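Local coordinates for protein meso-diaminopimelate dehydrogenase (Clostridium tetani, PDB 3WGY) that catalyses, in its natural form, the reversible NADP-dependent oxidative deamination of meso-2,6-diaminopimelate, and here carries substitutions and a bound 2-oxo acid, 4-methyl-2-oxovalerate, at residues T146-V152 and S248-V253; L127-N131 and E268-N272; A183-Q188 and F252-N258; F87-F93 and N115-T121. The protein carries 6 engineered substitutions. All coordinates share one frame; numbering follows the deposited sequence.

Overall arrangement
From the N terminus the chain first builds a parallel Rossmann-type sheet, and contact 4 (87-93 with 115-121) closes the shortest loop, a beta-alpha-beta unit within it. Helix 123-138 then leads into the second domain. Contact 2 (127-131 with 268-272) closes the longest loop, packing that helix on strand 264-273, which pairs on with the second subunit; contacts 1 and 3 lie within its span. Contact 1 (146-152 with 248-253) pairs strands 142-147 and 249-258; contact 3 (183-188 with 252-258) brings the end of helix 177-184 onto the same strand 249-258. Their segments alternate along the chain, so these two loops cross, sharing Phe252 and Val253. Contact 4 lies in series with the other three.

Contact 1 (T146-V152 and S248-V253). Engineered in segment 248-253: Ser248 (natural residue Pro), Asn249 (natural residue His).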
loop_
_atom_site.group_PDB
_atom_site.type_symbol
_atom_site.label_atom_id
_atom_site.label_comp_id
_atom_site.label_asym_id
_atom_site.label_seq_id
_atom_site.Cartn_x
_atom_site.Cartn_y
_atom_site.Cartn_z
ATOM N N THR B 146 -0.050 -10.981 -9.272
ATOM C CA THR B 146 -0.950 -11.158 -8.145
ATOM C C THR B 146 -1.139 -12.655 -7.910
ATOM O O THR B 146 -1.392 -13.417 -8.848
ATOM C CB THR B 146 -2.341 -10.525 -8.376
ATOM O OG1 THR B 146 -2.199 -9.135 -8.688
ATOM C CG2 THR B 146 -3.182 -10.644 -7.119
ATOM N N PHE B 147 -0.991 -13.071 -6.661
ATOM C CA PHE B 147 -1.167 -14.474 -6.279
ATOM C C PHE B 147 -2.239 -14.501 -5.196
ATOM O O PHE B 147 -2.305 -13.598 -4.364
ATOM C CB PHE B 147 0.125 -15.058 -5.703
ATOM C CG PHE B 147 1.260 -15.153 -6.687
ATOM C CD1 PHE B 147 1.893 -14.015 -7.155
ATOM C CD2 PHE B 147 1.730 -16.396 -7.105
ATOM C CE1 PHE B 147 2.986 -14.105 -8.021
ATOM C CE2 PHE B 147 2.822 -16.497 -7.970
ATOM C CZ PHE B 147 3.450 -15.348 -8.427
ATOM N N TRP B 148 -3.066 -15.452 -5.154
ATOM C CA TRP B 148 -4.081 -15.527 -4.121
ATOM C C TRP B 148 -3.692 -16.651 -3.158
ATOM O O TRP B 148 -3.804 -17.834 -3.480
ATOM C CB TRP B 148 -5.453 -15.724 -4.768
ATOM C CG TRP B 148 -5.856 -14.491 -5.559
ATOM C CD1 TRP B 148 -6.460 -13.361 -5.070
ATOM C CD2 TRP B 148 -5.581 -14.227 -6.945
ATOM N NE1 TRP B 148 -6.572 -12.409 -6.064
ATOM C CE2 TRP B 148 -6.043 -12.915 -7.223
ATOM C CE3 TRP B 148 -4.985 -14.967 -7.977
ATOM C CZ2 TRP B 148 -5.929 -12.331 -8.492
ATOM C CZ3 TRP B 148 -4.870 -14.383 -9.243
ATOM C CH2 TRP B 148 -5.342 -13.075 -9.487
ATOM N N GLY B 149 -3.175 -16.228 -1.999
ATOM C CA GLY B 149 -2.699 -17.108 -0.938
ATOM C C GLY B 149 -3.594 -18.278 -0.657
ATOM O O GLY B 149 -4.683 -18.360 -1.226
ATOM N N LYS B 150 -3.160 -19.182 0.221
ATOM C CA LYS B 150 -3.979 -20.354 0.520
ATOM C C LYS B 150 -5.405 -19.974 0.922
ATOM O O LYS B 150 -5.627 -19.285 1.916
ATOM C CB LYS B 150 -3.339 -21.208 1.618
ATOM C CG LYS B 150 -4.148 -22.453 1.949
ATOM C CD LYS B 150 -3.393 -23.369 2.902
ATOM C CE LYS B 150 -4.228 -24.586 3.272
ATOM N NZ LYS B 150 -3.446 -25.575 4.069
ATOM N N GLY B 151 -6.410 -20.339 0.059
ATOM C CA GLY B 151 -7.791 -20.197 0.449
ATOM C C GLY B 151 -8.640 -21.148 -0.359
ATOM O O GLY B 151 -8.173 -21.731 -1.341
ATOM N N VAL B 152 -9.890 -21.311 0.049
ATOM C CA VAL B 152 -10.794 -22.213 -0.617
ATOM C C VAL B 152 -11.477 -21.596 -1.829
ATOM O O VAL B 152 -11.706 -20.386 -1.888
ATOM C CB VAL B 152 -11.875 -22.702 0.359
ATOM C CG1 VAL B 152 -12.732 -23.743 -0.321
ATOM C CG2 VAL B 152 -11.238 -23.256 1.630
ATOM N N SER B 248 -9.732 -19.098 6.236
ATOM C CA SER B 248 -8.514 -18.325 6.059
ATOM C C SER B 248 -8.158 -18.058 4.599
ATOM O O SER B 248 -8.579 -18.780 3.700
ATOM C CB SER B 248 -7.358 -19.027 6.759
ATOM O OG SER B 248 -7.649 -19.192 8.136
ATOM N N ASN B 249 -7.377 -17.007 4.372
ATOM C CA ASN B 249 -6.976 -16.651 3.019
ATOM C C ASN B 249 -5.841 -15.633 3.027
ATOM O O ASN B 249 -5.355 -15.199 4.084
ATOM C CB ASN B 249 -8.171 -16.074 2.245
ATOM C CG ASN B 249 -8.246 -16.593 0.808
ATOM O OD1 ASN B 249 -7.232 -16.715 0.126
ATOM N ND2 ASN B 249 -9.455 -16.886 0.345
ATOM N N GLY B 250 -5.429 -15.249 1.830
ATOM C CA GLY B 250 -4.354 -14.294 1.689
ATOM C C GLY B 250 -3.994 -14.158 0.227
ATOM O O GLY B 250 -4.676 -14.692 -0.653
ATOM N N GLY B 251 -2.914 -13.440 -0.033
ATOM C CA GLY B 251 -2.486 -13.249 -1.398
ATOM C C GLY B 251 -1.285 -12.343 -1.429
ATOM O O GLY B 251 -0.854 -11.840 -0.385
ATOM N N PHE B 252 -0.757 -12.145 -2.633
ATOM C CA PHE B 252 0.403 -11.312 -2.874
ATOM C C PHE B 252 0.218 -10.462 -4.129
ATOM O O PHE B 252 -0.368 -10.916 -5.115
ATOM C CB PHE B 252 1.654 -12.175 -3.084
ATOM C CG PHE B 252 1.932 -13.130 -1.969
ATOM C CD1 PHE B 252 1.202 -14.306 -1.840
ATOM C CD2 PHE B 252 2.909 -12.845 -1.028
ATOM C CE1 PHE B 252 1.443 -15.183 -0.779
ATOM C CE2 PHE B 252 3.158 -13.712 0.033
ATOM C CZ PHE B 252 2.422 -14.883 0.158
ATOM N N VAL B 253 0.701 -9.224 -4.070
ATOM C CA VAL B 253 0.682 -8.327 -5.216
ATOM C C VAL B 253 2.119 -7.835 -5.340
ATOM O O VAL B 253 2.599 -7.070 -4.502
ATOM C CB VAL B 253 -0.259 -7.127 -5.026
ATOM C CG1 VAL B 253 -0.163 -6.214 -6.239
ATOM C CG2 VAL B 253 -1.692 -7.615 -4.855
HETATM O O HOH W 1 -10.558 -19.843 2.397
#
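Phe147 and Phe252 face each other as a hydrogen-bonded pair of an antiparallel ladder between strands 142-147 and 249-258 of the C-terminal domain. Two backbone bonds make the pair, Phe147 N to Phe252 O and Phe252 N to Phe147 O, each 2.7 Å long. A weaker C-H contact flanks them, Thr146 CA lying 3.1 Å from Phe252 O.

Apolar packing follows the alternation of the strands. Phe147 CB meets Phe252 CD1 at 4.1 Å, and the Phe147 ring runs on to Ala179 and Leu180 of helix 177-184. On the other face Thr146 and the beta-branched Val253 lie side by side. Thr146 holds OG1 beside its backbone N (chi1 -56°), which leaves the methyl CG2 opposite that N, 4.1 Å from Val253 CG2 and over one face of the Trp148 indole; the hydroxyl binds Arg132.

Past Trp148 the ladder gives way to a close backbone passage. Gly149 and Gly251 suit it, since a CB on either would run into the facing backbone. Engineered Asn249 follows, its CA 3.2 Å from Lys150 O. A water bridges the two segments, accepting from Val152 N at 2.8 Å and donating to O of the engineered Ser248 at 2.6 Å.

Contact 2 (L127-N131 and E268-N272)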
loop_
_atom_site.group_PDB
_atom_site.type_symbol
_atom_site.label_atom_id
_atom_site.label_comp_id
_atom_site.label_asym_id
_atom_site.label_seq_id
_atom_site.Cartn_x
_atom_site.Cartn_y
_atom_site.Cartn_z
ATOM N N LEU B 127 -7.891 -3.584 -1.533
ATOM C CA LEU B 127 -6.482 -3.337 -1.249
ATOM C C LEU B 127 -5.552 -3.853 -2.347
ATOM O O LEU B 127 -4.587 -3.183 -2.709
ATOM C CB LEU B 127 -6.102 -3.942 0.102
ATOM C CG LEU B 127 -7.018 -3.503 1.249
ATOM C CD1 LEU B 127 -6.479 -4.048 2.560
ATOM C CD2 LEU B 127 -7.097 -1.983 1.302
ATOM N N PHE B 128 -5.830 -5.035 -2.884
ATOM C CA PHE B 128 -4.967 -5.555 -3.934
ATOM C C PHE B 128 -5.005 -4.660 -5.162
ATOM O O PHE B 128 -3.983 -4.438 -5.809
ATOM C CB PHE B 128 -5.365 -6.991 -4.293
ATOM C CG PHE B 128 -4.821 -8.024 -3.343
ATOM C CD1 PHE B 128 -4.232 -7.647 -2.142
ATOM C CD2 PHE B 128 -4.912 -9.373 -3.641
ATOM C CE1 PHE B 128 -3.744 -8.607 -1.256
ATOM C CE2 PHE B 128 -4.424 -10.341 -2.759
ATOM C CZ PHE B 128 -3.842 -9.959 -1.569
ATOM N N SER B 129 -6.190 -4.132 -5.465
ATOM C CA SER B 129 -6.384 -3.246 -6.602
ATOM C C SER B 129 -5.507 -2.009 -6.448
ATOM O O SER B 129 -4.823 -1.603 -7.380
ATOM C CB SER B 129 -7.853 -2.807 -6.689
ATOM O OG SER B 129 -8.725 -3.915 -6.547
ATOM N N LEU B 130 -5.537 -1.413 -5.259
ATOM C CA LEU B 130 -4.750 -0.215 -4.987
ATOM C C LEU B 130 -3.269 -0.483 -5.191
ATOM O O LEU B 130 -2.549 0.354 -5.739
ATOM C CB LEU B 130 -4.968 0.260 -3.547
ATOM C CG LEU B 130 -6.290 0.956 -3.224
ATOM C CD1 LEU B 130 -6.544 0.922 -1.718
ATOM C CD2 LEU B 130 -6.240 2.407 -3.763
ATOM N N ASN B 131 -2.812 -1.649 -4.743
ATOM C CA ASN B 131 -1.409 -1.973 -4.875
ATOM C C ASN B 131 -0.973 -2.325 -6.280
ATOM O O ASN B 131 0.188 -2.107 -6.625
ATOM C CB ASN B 131 -1.006 -3.057 -3.870
ATOM C CG ASN B 131 -0.820 -2.484 -2.472
ATOM O OD1 ASN B 131 -1.763 -2.392 -1.687
ATOM N ND2 ASN B 131 0.391 -2.057 -2.178
ATOM N N GLU B 268 6.152 -5.102 -2.983
ATOM C CA GLU B 268 5.276 -6.206 -2.647
ATOM C C GLU B 268 4.279 -5.835 -1.564
ATOM O O GLU B 268 4.607 -5.109 -0.630
ATOM C CB GLU B 268 6.109 -7.425 -2.188
ATOM C CG GLU B 268 5.269 -8.579 -1.658
ATOM C CD GLU B 268 6.066 -9.844 -1.325
ATOM O OE1 GLU B 268 5.482 -10.746 -0.690
ATOM O OE2 GLU B 268 7.253 -9.951 -1.693
ATOM N N PHE B 269 3.050 -6.309 -1.721
ATOM C CA PHE B 269 2.009 -6.107 -0.727
ATOM C C PHE B 269 1.416 -7.497 -0.564
ATOM O O PHE B 269 1.178 -8.187 -1.558
ATOM C CB PHE B 269 0.918 -5.155 -1.223
ATOM C CG PHE B 269 -0.209 -4.957 -0.239
ATOM C CD1 PHE B 269 -0.072 -4.080 0.836
ATOM C CD2 PHE B 269 -1.394 -5.667 -0.373
ATOM C CE1 PHE B 269 -1.112 -3.916 1.765
ATOM C CE2 PHE B 269 -2.434 -5.513 0.544
ATOM C CZ PHE B 269 -2.291 -4.633 1.616
ATOM N N ASN B 270 1.201 -7.932 0.667
ATOM C CA ASN B 270 0.611 -9.246 0.862
ATOM C C ASN B 270 -0.213 -9.277 2.131
ATOM O O ASN B 270 -0.034 -8.444 3.020
ATOM C CB ASN B 270 1.689 -10.348 0.864
ATOM C CG ASN B 270 2.597 -10.283 2.067
ATOM O OD1 ASN B 270 2.134 -10.295 3.202
ATOM N ND2 ASN B 270 3.898 -10.231 1.825
ATOM N N LEU B 271 -1.135 -10.226 2.191
ATOM C CA LEU B 271 -2.020 -10.382 3.329
ATOM C C LEU B 271 -2.014 -11.828 3.820
ATOM O O LEU B 271 -1.967 -12.766 3.024
ATOM C CB LEU B 271 -3.458 -9.999 2.931
ATOM C CG LEU B 271 -3.737 -8.570 2.448
ATOM C CD1 LEU B 271 -5.099 -8.526 1.767
ATOM C CD2 LEU B 271 -3.690 -7.590 3.620
ATOM N N ASN B 272 -2.075 -11.998 5.135
ATOM C CA ASN B 272 -2.128 -13.320 5.751
ATOM C C ASN B 272 -3.318 -13.228 6.699
ATOM O O ASN B 272 -3.200 -12.708 7.810
ATOM C CB ASN B 272 -0.841 -13.599 6.523
ATOM C CG ASN B 272 -0.794 -15.012 7.089
ATOM O OD1 ASN B 272 -1.799 -15.730 7.103
ATOM N ND2 ASN B 272 0.375 -15.411 7.567
#
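Phe269 is the hub of this packing: its ring is met by Asn131, Leu127 and Phe128 of helix 123-138. The axes of segments 127-131 and 268-272 run nearly antiparallel and approach to 9.3 Å. With CG opposite the backbone N (chi1 178°), the ring leaves the strand toward the helix. The flat amide of Asn131 lies over one face, its plane only 18° from that of the ring, an offset amide-aromatic stack. Leu127 CB closes in obliquely, 4.0 Å from Phe269 CE2.

Phe128 comes to the rim instead, edge to edge: Phe128 CE1 lies 3.8 Å from Phe269 CE2 and comes within 3.3 Å of Leu271 CD1, a tight approach as these two side chains slide past each other. Large apolar groups suit this buried layer, which Phe279 of helix 276-296 extends.

Glu268 and Asn270 alternate onto the other face, where their polar ends pair beside Phe252 and the partly exposed Asn270 marks the looser side. There Asn270 ND2 donates to Glu268 OE1 at 3.0 Å, and the same oxygen forms a salt bridge with Arg184. The strand itself pairs antiparallel with a strand of the second subunit, giving a helix-backed sheet that continues across the dimer interface.

Contact 3 (A183-Q188 and F252-N258)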
loop_
_atom_site.group_PDB
_atom_site.type_symbol
_atom_site.label_atom_id
_atom_site.label_comp_id
_atom_site.label_asym_id
_atom_site.label_seq_id
_atom_site.Cartn_x
_atom_site.Cartn_y
_atom_site.Cartn_z
ATOM N N ALA B 183 9.331 -14.084 -8.750
ATOM C CA ALA B 183 8.707 -12.775 -8.875
ATOM C C ALA B 183 9.486 -11.806 -7.992
ATOM O O ALA B 183 9.908 -10.743 -8.441
ATOM C CB ALA B 183 7.250 -12.835 -8.432
ATOM N N ARG B 184 9.684 -12.193 -6.734
ATOM C CA ARG B 184 10.402 -11.365 -5.770
ATOM C C ARG B 184 11.839 -11.098 -6.172
ATOM O O ARG B 184 12.435 -10.110 -5.739
ATOM C CB ARG B 184 10.378 -12.017 -4.392
ATOM C CG ARG B 184 9.054 -11.917 -3.698
ATOM C CD ARG B 184 8.978 -12.933 -2.588
ATOM N NE ARG B 184 7.784 -12.752 -1.779
ATOM C CZ ARG B 184 7.293 -13.680 -0.972
ATOM N NH1 ARG B 184 7.895 -14.857 -0.876
ATOM N NH2 ARG B 184 6.210 -13.419 -0.250
ATOM N N SER B 185 12.419 -11.988 -6.972
ATOM C CA SER B 185 13.780 -11.764 -7.418
ATOM C C SER B 185 13.617 -10.651 -8.445
ATOM O O SER B 185 12.496 -10.315 -8.814
ATOM C CB SER B 185 14.359 -13.021 -8.077
ATOM O OG SER B 185 13.737 -13.278 -9.319
ATOM N N GLY B 186 14.706 -10.067 -8.913
ATOM C CA GLY B 186 14.547 -8.998 -9.885
ATOM C C GLY B 186 14.307 -9.444 -11.320
ATOM O O GLY B 186 13.926 -8.631 -12.171
ATOM N N GLU B 187 14.511 -10.730 -11.599
ATOM C CA GLU B 187 14.348 -11.243 -12.956
ATOM C C GLU B 187 12.913 -11.182 -13.474
ATOM O O GLU B 187 11.995 -11.758 -12.889
ATOM C CB GLU B 187 14.877 -12.677 -13.049
ATOM C CG GLU B 187 13.954 -13.728 -12.477
ATOM C CD GLU B 187 14.514 -15.128 -12.617
ATOM O OE1 GLU B 187 15.478 -15.456 -11.888
ATOM O OE2 GLU B 187 13.996 -15.897 -13.460
ATOM N N GLN B 188 12.729 -10.476 -14.584
ATOM C CA GLN B 188 11.409 -10.335 -15.183
ATOM C C GLN B 188 10.991 -11.605 -15.906
ATOM O O GLN B 188 11.827 -12.332 -16.440
ATOM C CB GLN B 188 11.392 -9.147 -16.152
ATOM C CG GLN B 188 10.777 -7.874 -15.563
ATOM C CD GLN B 188 10.986 -6.642 -16.444
ATOM O OE1 GLN B 188 12.115 -6.183 -16.628
ATOM N NE2 GLN B 188 9.893 -6.106 -16.990
ATOM N N PHE B 252 -0.757 -12.145 -2.633
ATOM C CA PHE B 252 0.403 -11.312 -2.874
ATOM C C PHE B 252 0.218 -10.462 -4.129
ATOM O O PHE B 252 -0.368 -10.916 -5.115
ATOM C CB PHE B 252 1.654 -12.175 -3.084
ATOM C CG PHE B 252 1.932 -13.130 -1.969
ATOM C CD1 PHE B 252 1.202 -14.306 -1.840
ATOM C CD2 PHE B 252 2.909 -12.845 -1.028
ATOM C CE1 PHE B 252 1.443 -15.183 -0.779
ATOM C CE2 PHE B 252 3.158 -13.712 0.033
ATOM C CZ PHE B 252 2.422 -14.883 0.158
ATOM N N VAL B 253 0.701 -9.224 -4.070
ATOM C CA VAL B 253 0.682 -8.327 -5.216
ATOM C C VAL B 253 2.119 -7.835 -5.340
ATOM O O VAL B 253 2.599 -7.070 -4.502
ATOM C CB VAL B 253 -0.259 -7.127 -5.026
ATOM C CG1 VAL B 253 -0.163 -6.214 -6.239
ATOM C CG2 VAL B 253 -1.692 -7.615 -4.855
ATOM N N ILE B 254 2.801 -8.278 -6.389
ATOM C CA ILE B 254 4.194 -7.923 -6.592
ATOM C C ILE B 254 4.505 -7.170 -7.882
ATOM O O ILE B 254 4.121 -7.601 -8.967
ATOM C CB ILE B 254 5.056 -9.190 -6.564
ATOM C CG1 ILE B 254 4.893 -9.893 -5.213
ATOM C CG2 ILE B 254 6.495 -8.846 -6.862
ATOM C CD1 ILE B 254 5.496 -11.272 -5.178
ATOM N N ARG B 255 5.207 -6.049 -7.767
ATOM C CA ARG B 255 5.577 -5.294 -8.957
ATOM C C ARG B 255 7.072 -5.429 -9.101
ATOM O O ARG B 255 7.844 -4.987 -8.238
ATOM C CB ARG B 255 5.193 -3.812 -8.844
ATOM C CG ARG B 255 5.529 -2.970 -10.091
ATOM C CD ARG B 255 4.646 -3.323 -11.302
ATOM N NE ARG B 255 4.940 -2.486 -12.471
ATOM C CZ ARG B 255 4.380 -2.643 -13.669
ATOM N NH1 ARG B 255 3.491 -3.608 -13.869
ATOM N NH2 ARG B 255 4.708 -1.829 -14.670
ATOM N N SER B 256 7.471 -6.081 -10.183
ATOM C CA SER B 256 8.871 -6.279 -10.474
ATOM C C SER B 256 9.189 -5.338 -11.618
ATOM O O SER B 256 8.749 -5.547 -12.748
ATOM C CB SER B 256 9.140 -7.721 -10.910
ATOM O OG SER B 256 10.509 -7.884 -11.238
ATOM N N GLY B 257 9.938 -4.291 -11.317
ATOM C CA GLY B 257 10.286 -3.343 -12.346
ATOM C C GLY B 257 11.782 -3.211 -12.441
ATOM O O GLY B 257 12.526 -3.722 -11.607
ATOM N N ASN B 258 12.229 -2.527 -13.477
ATOM C CA ASN B 258 13.646 -2.315 -13.663
ATOM C C ASN B 258 13.854 -0.822 -13.802
ATOM O O ASN B 258 13.016 -0.126 -14.367
ATOM C CB ASN B 258 14.129 -3.042 -14.919
ATOM C CG ASN B 258 13.220 -2.810 -16.108
ATOM O OD1 ASN B 258 12.109 -3.338 -16.168
ATOM N ND2 ASN B 258 13.686 -2.009 -17.057
HETATM O O HOH W 2 10.752 -10.409 -11.097
#
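Ser256 OG reaches across to the 183-188 turn through a water, which lies 2.5 Å from Ser256 OG. Here the C-terminal end of helix 177-184 and the turn after it pack on strand 249-258 of the antiparallel sheet of the C-terminal domain. The water also sits 2.8 Å from Ala183 O and 2.6 Å from Glu187 O, each able to accept from it, though it has too few protons for every acceptor in reach. With OG set opposite the backbone N (chi1 178°), the Ser256 hydroxyl stands up from the strand toward these carbonyls. Serine suits the place: short enough to leave room for the water, and able either to give or to accept. Gly186 brings its CA nearest to that of Ser256.

Beside the water site the contact turns apolar. Ile254 CD1 lies 4.0 Å from Ala183 CB and 3.9 Å from Arg184 CG, so a small methyl and the aliphatic part of an arginine cover the branched side chain. From there the Arg184 chain runs extended to Phe252, where Arg184 NH2 comes obliquely to 3.1 Å from Phe252 CE2, the two planes 79° apart. NH2 also forms a salt bridge with Glu268.

The chemistry implies a helix end held to the sheet by a shared water and a small apolar patch, with the positive charge of Arg184 probably balanced by Glu268.

Contact 4 (F87-F93 and N115-T121); sequences FNTVDSF and NISLIST
Asp91 CG and Thr89 OG1 both lie between backbone N and carbonyl carbon (chi1 71° and 64°), which carries Asp91 OD1 toward Ser120 and Thr89 OG1 toward Ser117. The setting is a right-handed beta-alpha-beta crossover of the Rossmann-type domain: strands 88-90 and 116-118 run parallel, with helix 99-113 connecting them.

The ladder alternates as parallel strands do. Thr89 N gives to Ile116 O, Thr89 O accepts from Leu118 N at 2.7 Å, and Asp91 N meets Leu118 O. At the start Asn88 OD1 takes the N-H of Ile116 at 2.9 Å, while Asn88 ND2 binds Asp64 O. On one face Val90 and Leu118 lie side by side, CG2 of Val90 4.1 Å from CB of Leu118, Leu118 going on to Ile291 of helix 276-296 and Val90 to Val65 of strand 65-68. On the other, Thr89 OG1 and Ser117 OG stand 2.8 Å apart, and a water links Thr89 OG1, Asp91 OD2 and Leu118 O.

Beyond the strands the segments stay joined by Thr121 N to Asp91 O, a straight bond (176°) on a carbonyl lone pair, and by Ser120 OG to Phe93 O. Asp91 OD2 also pairs with His102. Asp91 OD1 closes an Asx turn with Phe93 N at 3.0 Å, met from above the carboxylate plane, and takes Ser120 N at 2.9 Å nearly along the C-O bond, from the other side of that plane.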
loop_
_atom_site.group_PDB
_atom_site.type_symbol
_atom_site.label_atom_id
_atom_site.label_comp_id
_atom_site.label_asym_id
_atom_site.label_seq_id
_atom_site.Cartn_x
_atom_site.Cartn_y
_atom_site.Cartn_z
ATOM N N PHE B 87 -29.725 5.525 0.334
ATOM C CA PHE B 87 -28.611 5.746 1.254
ATOM C C PHE B 87 -27.293 5.812 0.513
ATOM O O PHE B 87 -27.212 5.471 -0.664
ATOM C CB PHE B 87 -28.498 4.608 2.281
ATOM C CG PHE B 87 -29.779 4.294 3.007
ATOM C CD1 PHE B 87 -30.785 3.564 2.389
ATOM C CD2 PHE B 87 -29.972 4.720 4.317
ATOM C CE1 PHE B 87 -31.970 3.262 3.067
ATOM C CE2 PHE B 87 -31.150 4.423 5.000
ATOM C CZ PHE B 87 -32.150 3.692 4.372
ATOM N N ASN B 88 -26.257 6.275 1.207
ATOM C CA ASN B 88 -24.923 6.299 0.624
ATOM C C ASN B 88 -24.536 4.851 0.872
ATOM O O ASN B 88 -24.794 4.330 1.952
ATOM C CB ASN B 88 -23.999 7.226 1.406
ATOM C CG ASN B 88 -24.429 8.670 1.332
ATOM O OD1 ASN B 88 -24.645 9.209 0.251
ATOM N ND2 ASN B 88 -24.544 9.311 2.486
ATOM N N THR B 89 -23.935 4.186 -0.100
ATOM C CA THR B 89 -23.611 2.784 0.116
ATOM C C THR B 89 -22.155 2.393 -0.028
ATOM O O THR B 89 -21.356 3.111 -0.625
ATOM C CB THR B 89 -24.404 1.903 -0.836
ATOM O OG1 THR B 89 -24.005 2.190 -2.183
ATOM C CG2 THR B 89 -25.894 2.162 -0.674
ATOM N N VAL B 90 -21.837 1.234 0.537
ATOM C CA VAL B 90 -20.508 0.649 0.484
ATOM C C VAL B 90 -20.719 -0.834 0.206
ATOM O O VAL B 90 -21.454 -1.504 0.933
ATOM C CB VAL B 90 -19.756 0.802 1.834
ATOM C CG1 VAL B 90 -18.523 -0.097 1.847
ATOM C CG2 VAL B 90 -19.338 2.252 2.044
ATOM N N ASP B 91 -20.102 -1.346 -0.854
ATOM C CA ASP B 91 -20.233 -2.765 -1.170
ATOM C C ASP B 91 -18.894 -3.372 -1.575
ATOM O O ASP B 91 -17.912 -2.658 -1.812
ATOM C CB ASP B 91 -21.268 -3.001 -2.278
ATOM C CG ASP B 91 -20.796 -2.535 -3.644
ATOM O OD1 ASP B 91 -19.665 -2.890 -4.044
ATOM O OD2 ASP B 91 -21.567 -1.824 -4.330
ATOM N N SER B 92 -18.859 -4.696 -1.664
ATOM C CA SER B 92 -17.636 -5.400 -2.023
ATOM C C SER B 92 -17.820 -6.221 -3.294
ATOM O O SER B 92 -17.222 -7.288 -3.442
ATOM C CB SER B 92 -17.227 -6.314 -0.874
ATOM O OG SER B 92 -18.312 -7.161 -0.526
ATOM N N PHE B 93 -18.662 -5.723 -4.195
ATOM C CA PHE B 93 -18.938 -6.386 -5.470
ATOM C C PHE B 93 -17.604 -6.923 -5.987
ATOM O O PHE B 93 -16.703 -6.146 -6.290
ATOM C CB PHE B 93 -19.543 -5.357 -6.431
ATOM C CG PHE B 93 -20.084 -5.942 -7.702
ATOM C CD1 PHE B 93 -19.248 -6.171 -8.794
ATOM C CD2 PHE B 93 -21.436 -6.253 -7.816
ATOM C CE1 PHE B 93 -19.755 -6.698 -9.982
ATOM C CE2 PHE B 93 -21.950 -6.782 -9.003
ATOM C CZ PHE B 93 -21.108 -7.001 -10.085
ATOM N N ASN B 115 -26.658 10.877 -3.624
ATOM C CA ASN B 115 -25.899 10.074 -2.666
ATOM C C ASN B 115 -24.586 9.621 -3.284
ATOM O O ASN B 115 -24.340 9.833 -4.468
ATOM C CB ASN B 115 -26.702 8.836 -2.265
ATOM C CG ASN B 115 -27.941 9.178 -1.472
ATOM O OD1 ASN B 115 -28.947 8.467 -1.540
ATOM N ND2 ASN B 115 -27.876 10.257 -0.703
ATOM N N ILE B 116 -23.742 8.986 -2.480
ATOM C CA ILE B 116 -22.468 8.492 -2.979
ATOM C C ILE B 116 -22.399 7.004 -2.692
ATOM O O ILE B 116 -22.830 6.551 -1.637
ATOM C CB ILE B 116 -21.271 9.215 -2.313
ATOM C CG1 ILE B 116 -19.961 8.503 -2.670
ATOM C CG2 ILE B 116 -21.459 9.265 -0.808
ATOM C CD1 ILE B 116 -18.724 9.236 -2.202
ATOM N N SER B 117 -21.869 6.244 -3.644
ATOM C CA SER B 117 -21.760 4.797 -3.486
ATOM C C SER B 117 -20.361 4.281 -3.770
ATOM O O SER B 117 -19.805 4.527 -4.837
ATOM C CB SER B 117 -22.738 4.077 -4.418
ATOM O OG SER B 117 -24.077 4.319 -4.037
ATOM N N LEU B 118 -19.797 3.563 -2.811
ATOM C CA LEU B 118 -18.472 2.981 -2.983
ATOM C C LEU B 118 -18.648 1.527 -3.413
ATOM O O LEU B 118 -19.253 0.731 -2.701
ATOM C CB LEU B 118 -17.683 3.037 -1.672
ATOM C CG LEU B 118 -16.401 2.200 -1.675
ATOM C CD1 LEU B 118 -15.488 2.684 -2.797
ATOM C CD2 LEU B 118 -15.704 2.311 -0.312
ATOM N N ILE B 119 -18.135 1.187 -4.585
ATOM C CA ILE B 119 -18.249 -0.182 -5.069
ATOM C C ILE B 119 -16.901 -0.898 -5.086
ATOM O O ILE B 119 -15.845 -0.266 -5.138
ATOM C CB ILE B 119 -18.805 -0.238 -6.504
ATOM C CG1 ILE B 119 -17.727 0.211 -7.489
ATOM C CG2 ILE B 119 -20.031 0.674 -6.633
ATOM C CD1 ILE B 119 -18.001 -0.186 -8.916
ATOM N N SER B 120 -16.963 -2.224 -5.022
ATOM C CA SER B 120 -15.794 -3.085 -5.089
ATOM C C SER B 120 -14.644 -2.860 -4.109
ATOM O O SER B 120 -13.477 -2.814 -4.515
ATOM C CB SER B 120 -15.246 -3.065 -6.518
ATOM O OG SER B 120 -16.239 -3.459 -7.457
ATOM N N THR B 121 -14.952 -2.720 -2.826
ATOM C CA THR B 121 -13.890 -2.565 -1.841
ATOM C C THR B 121 -13.723 -3.919 -1.134
ATOM O O THR B 121 -14.551 -4.818 -1.302
ATOM C CB THR B 121 -14.199 -1.432 -0.825
ATOM O OG1 THR B 121 -13.042 -1.197 -0.009
ATOM C CG2 THR B 121 -15.369 -1.792 0.052
HETATM O O HOH W 3 -22.136 0.291 -2.954
HETATM O O HOH W 4 -14.299 -7.363 -2.210
#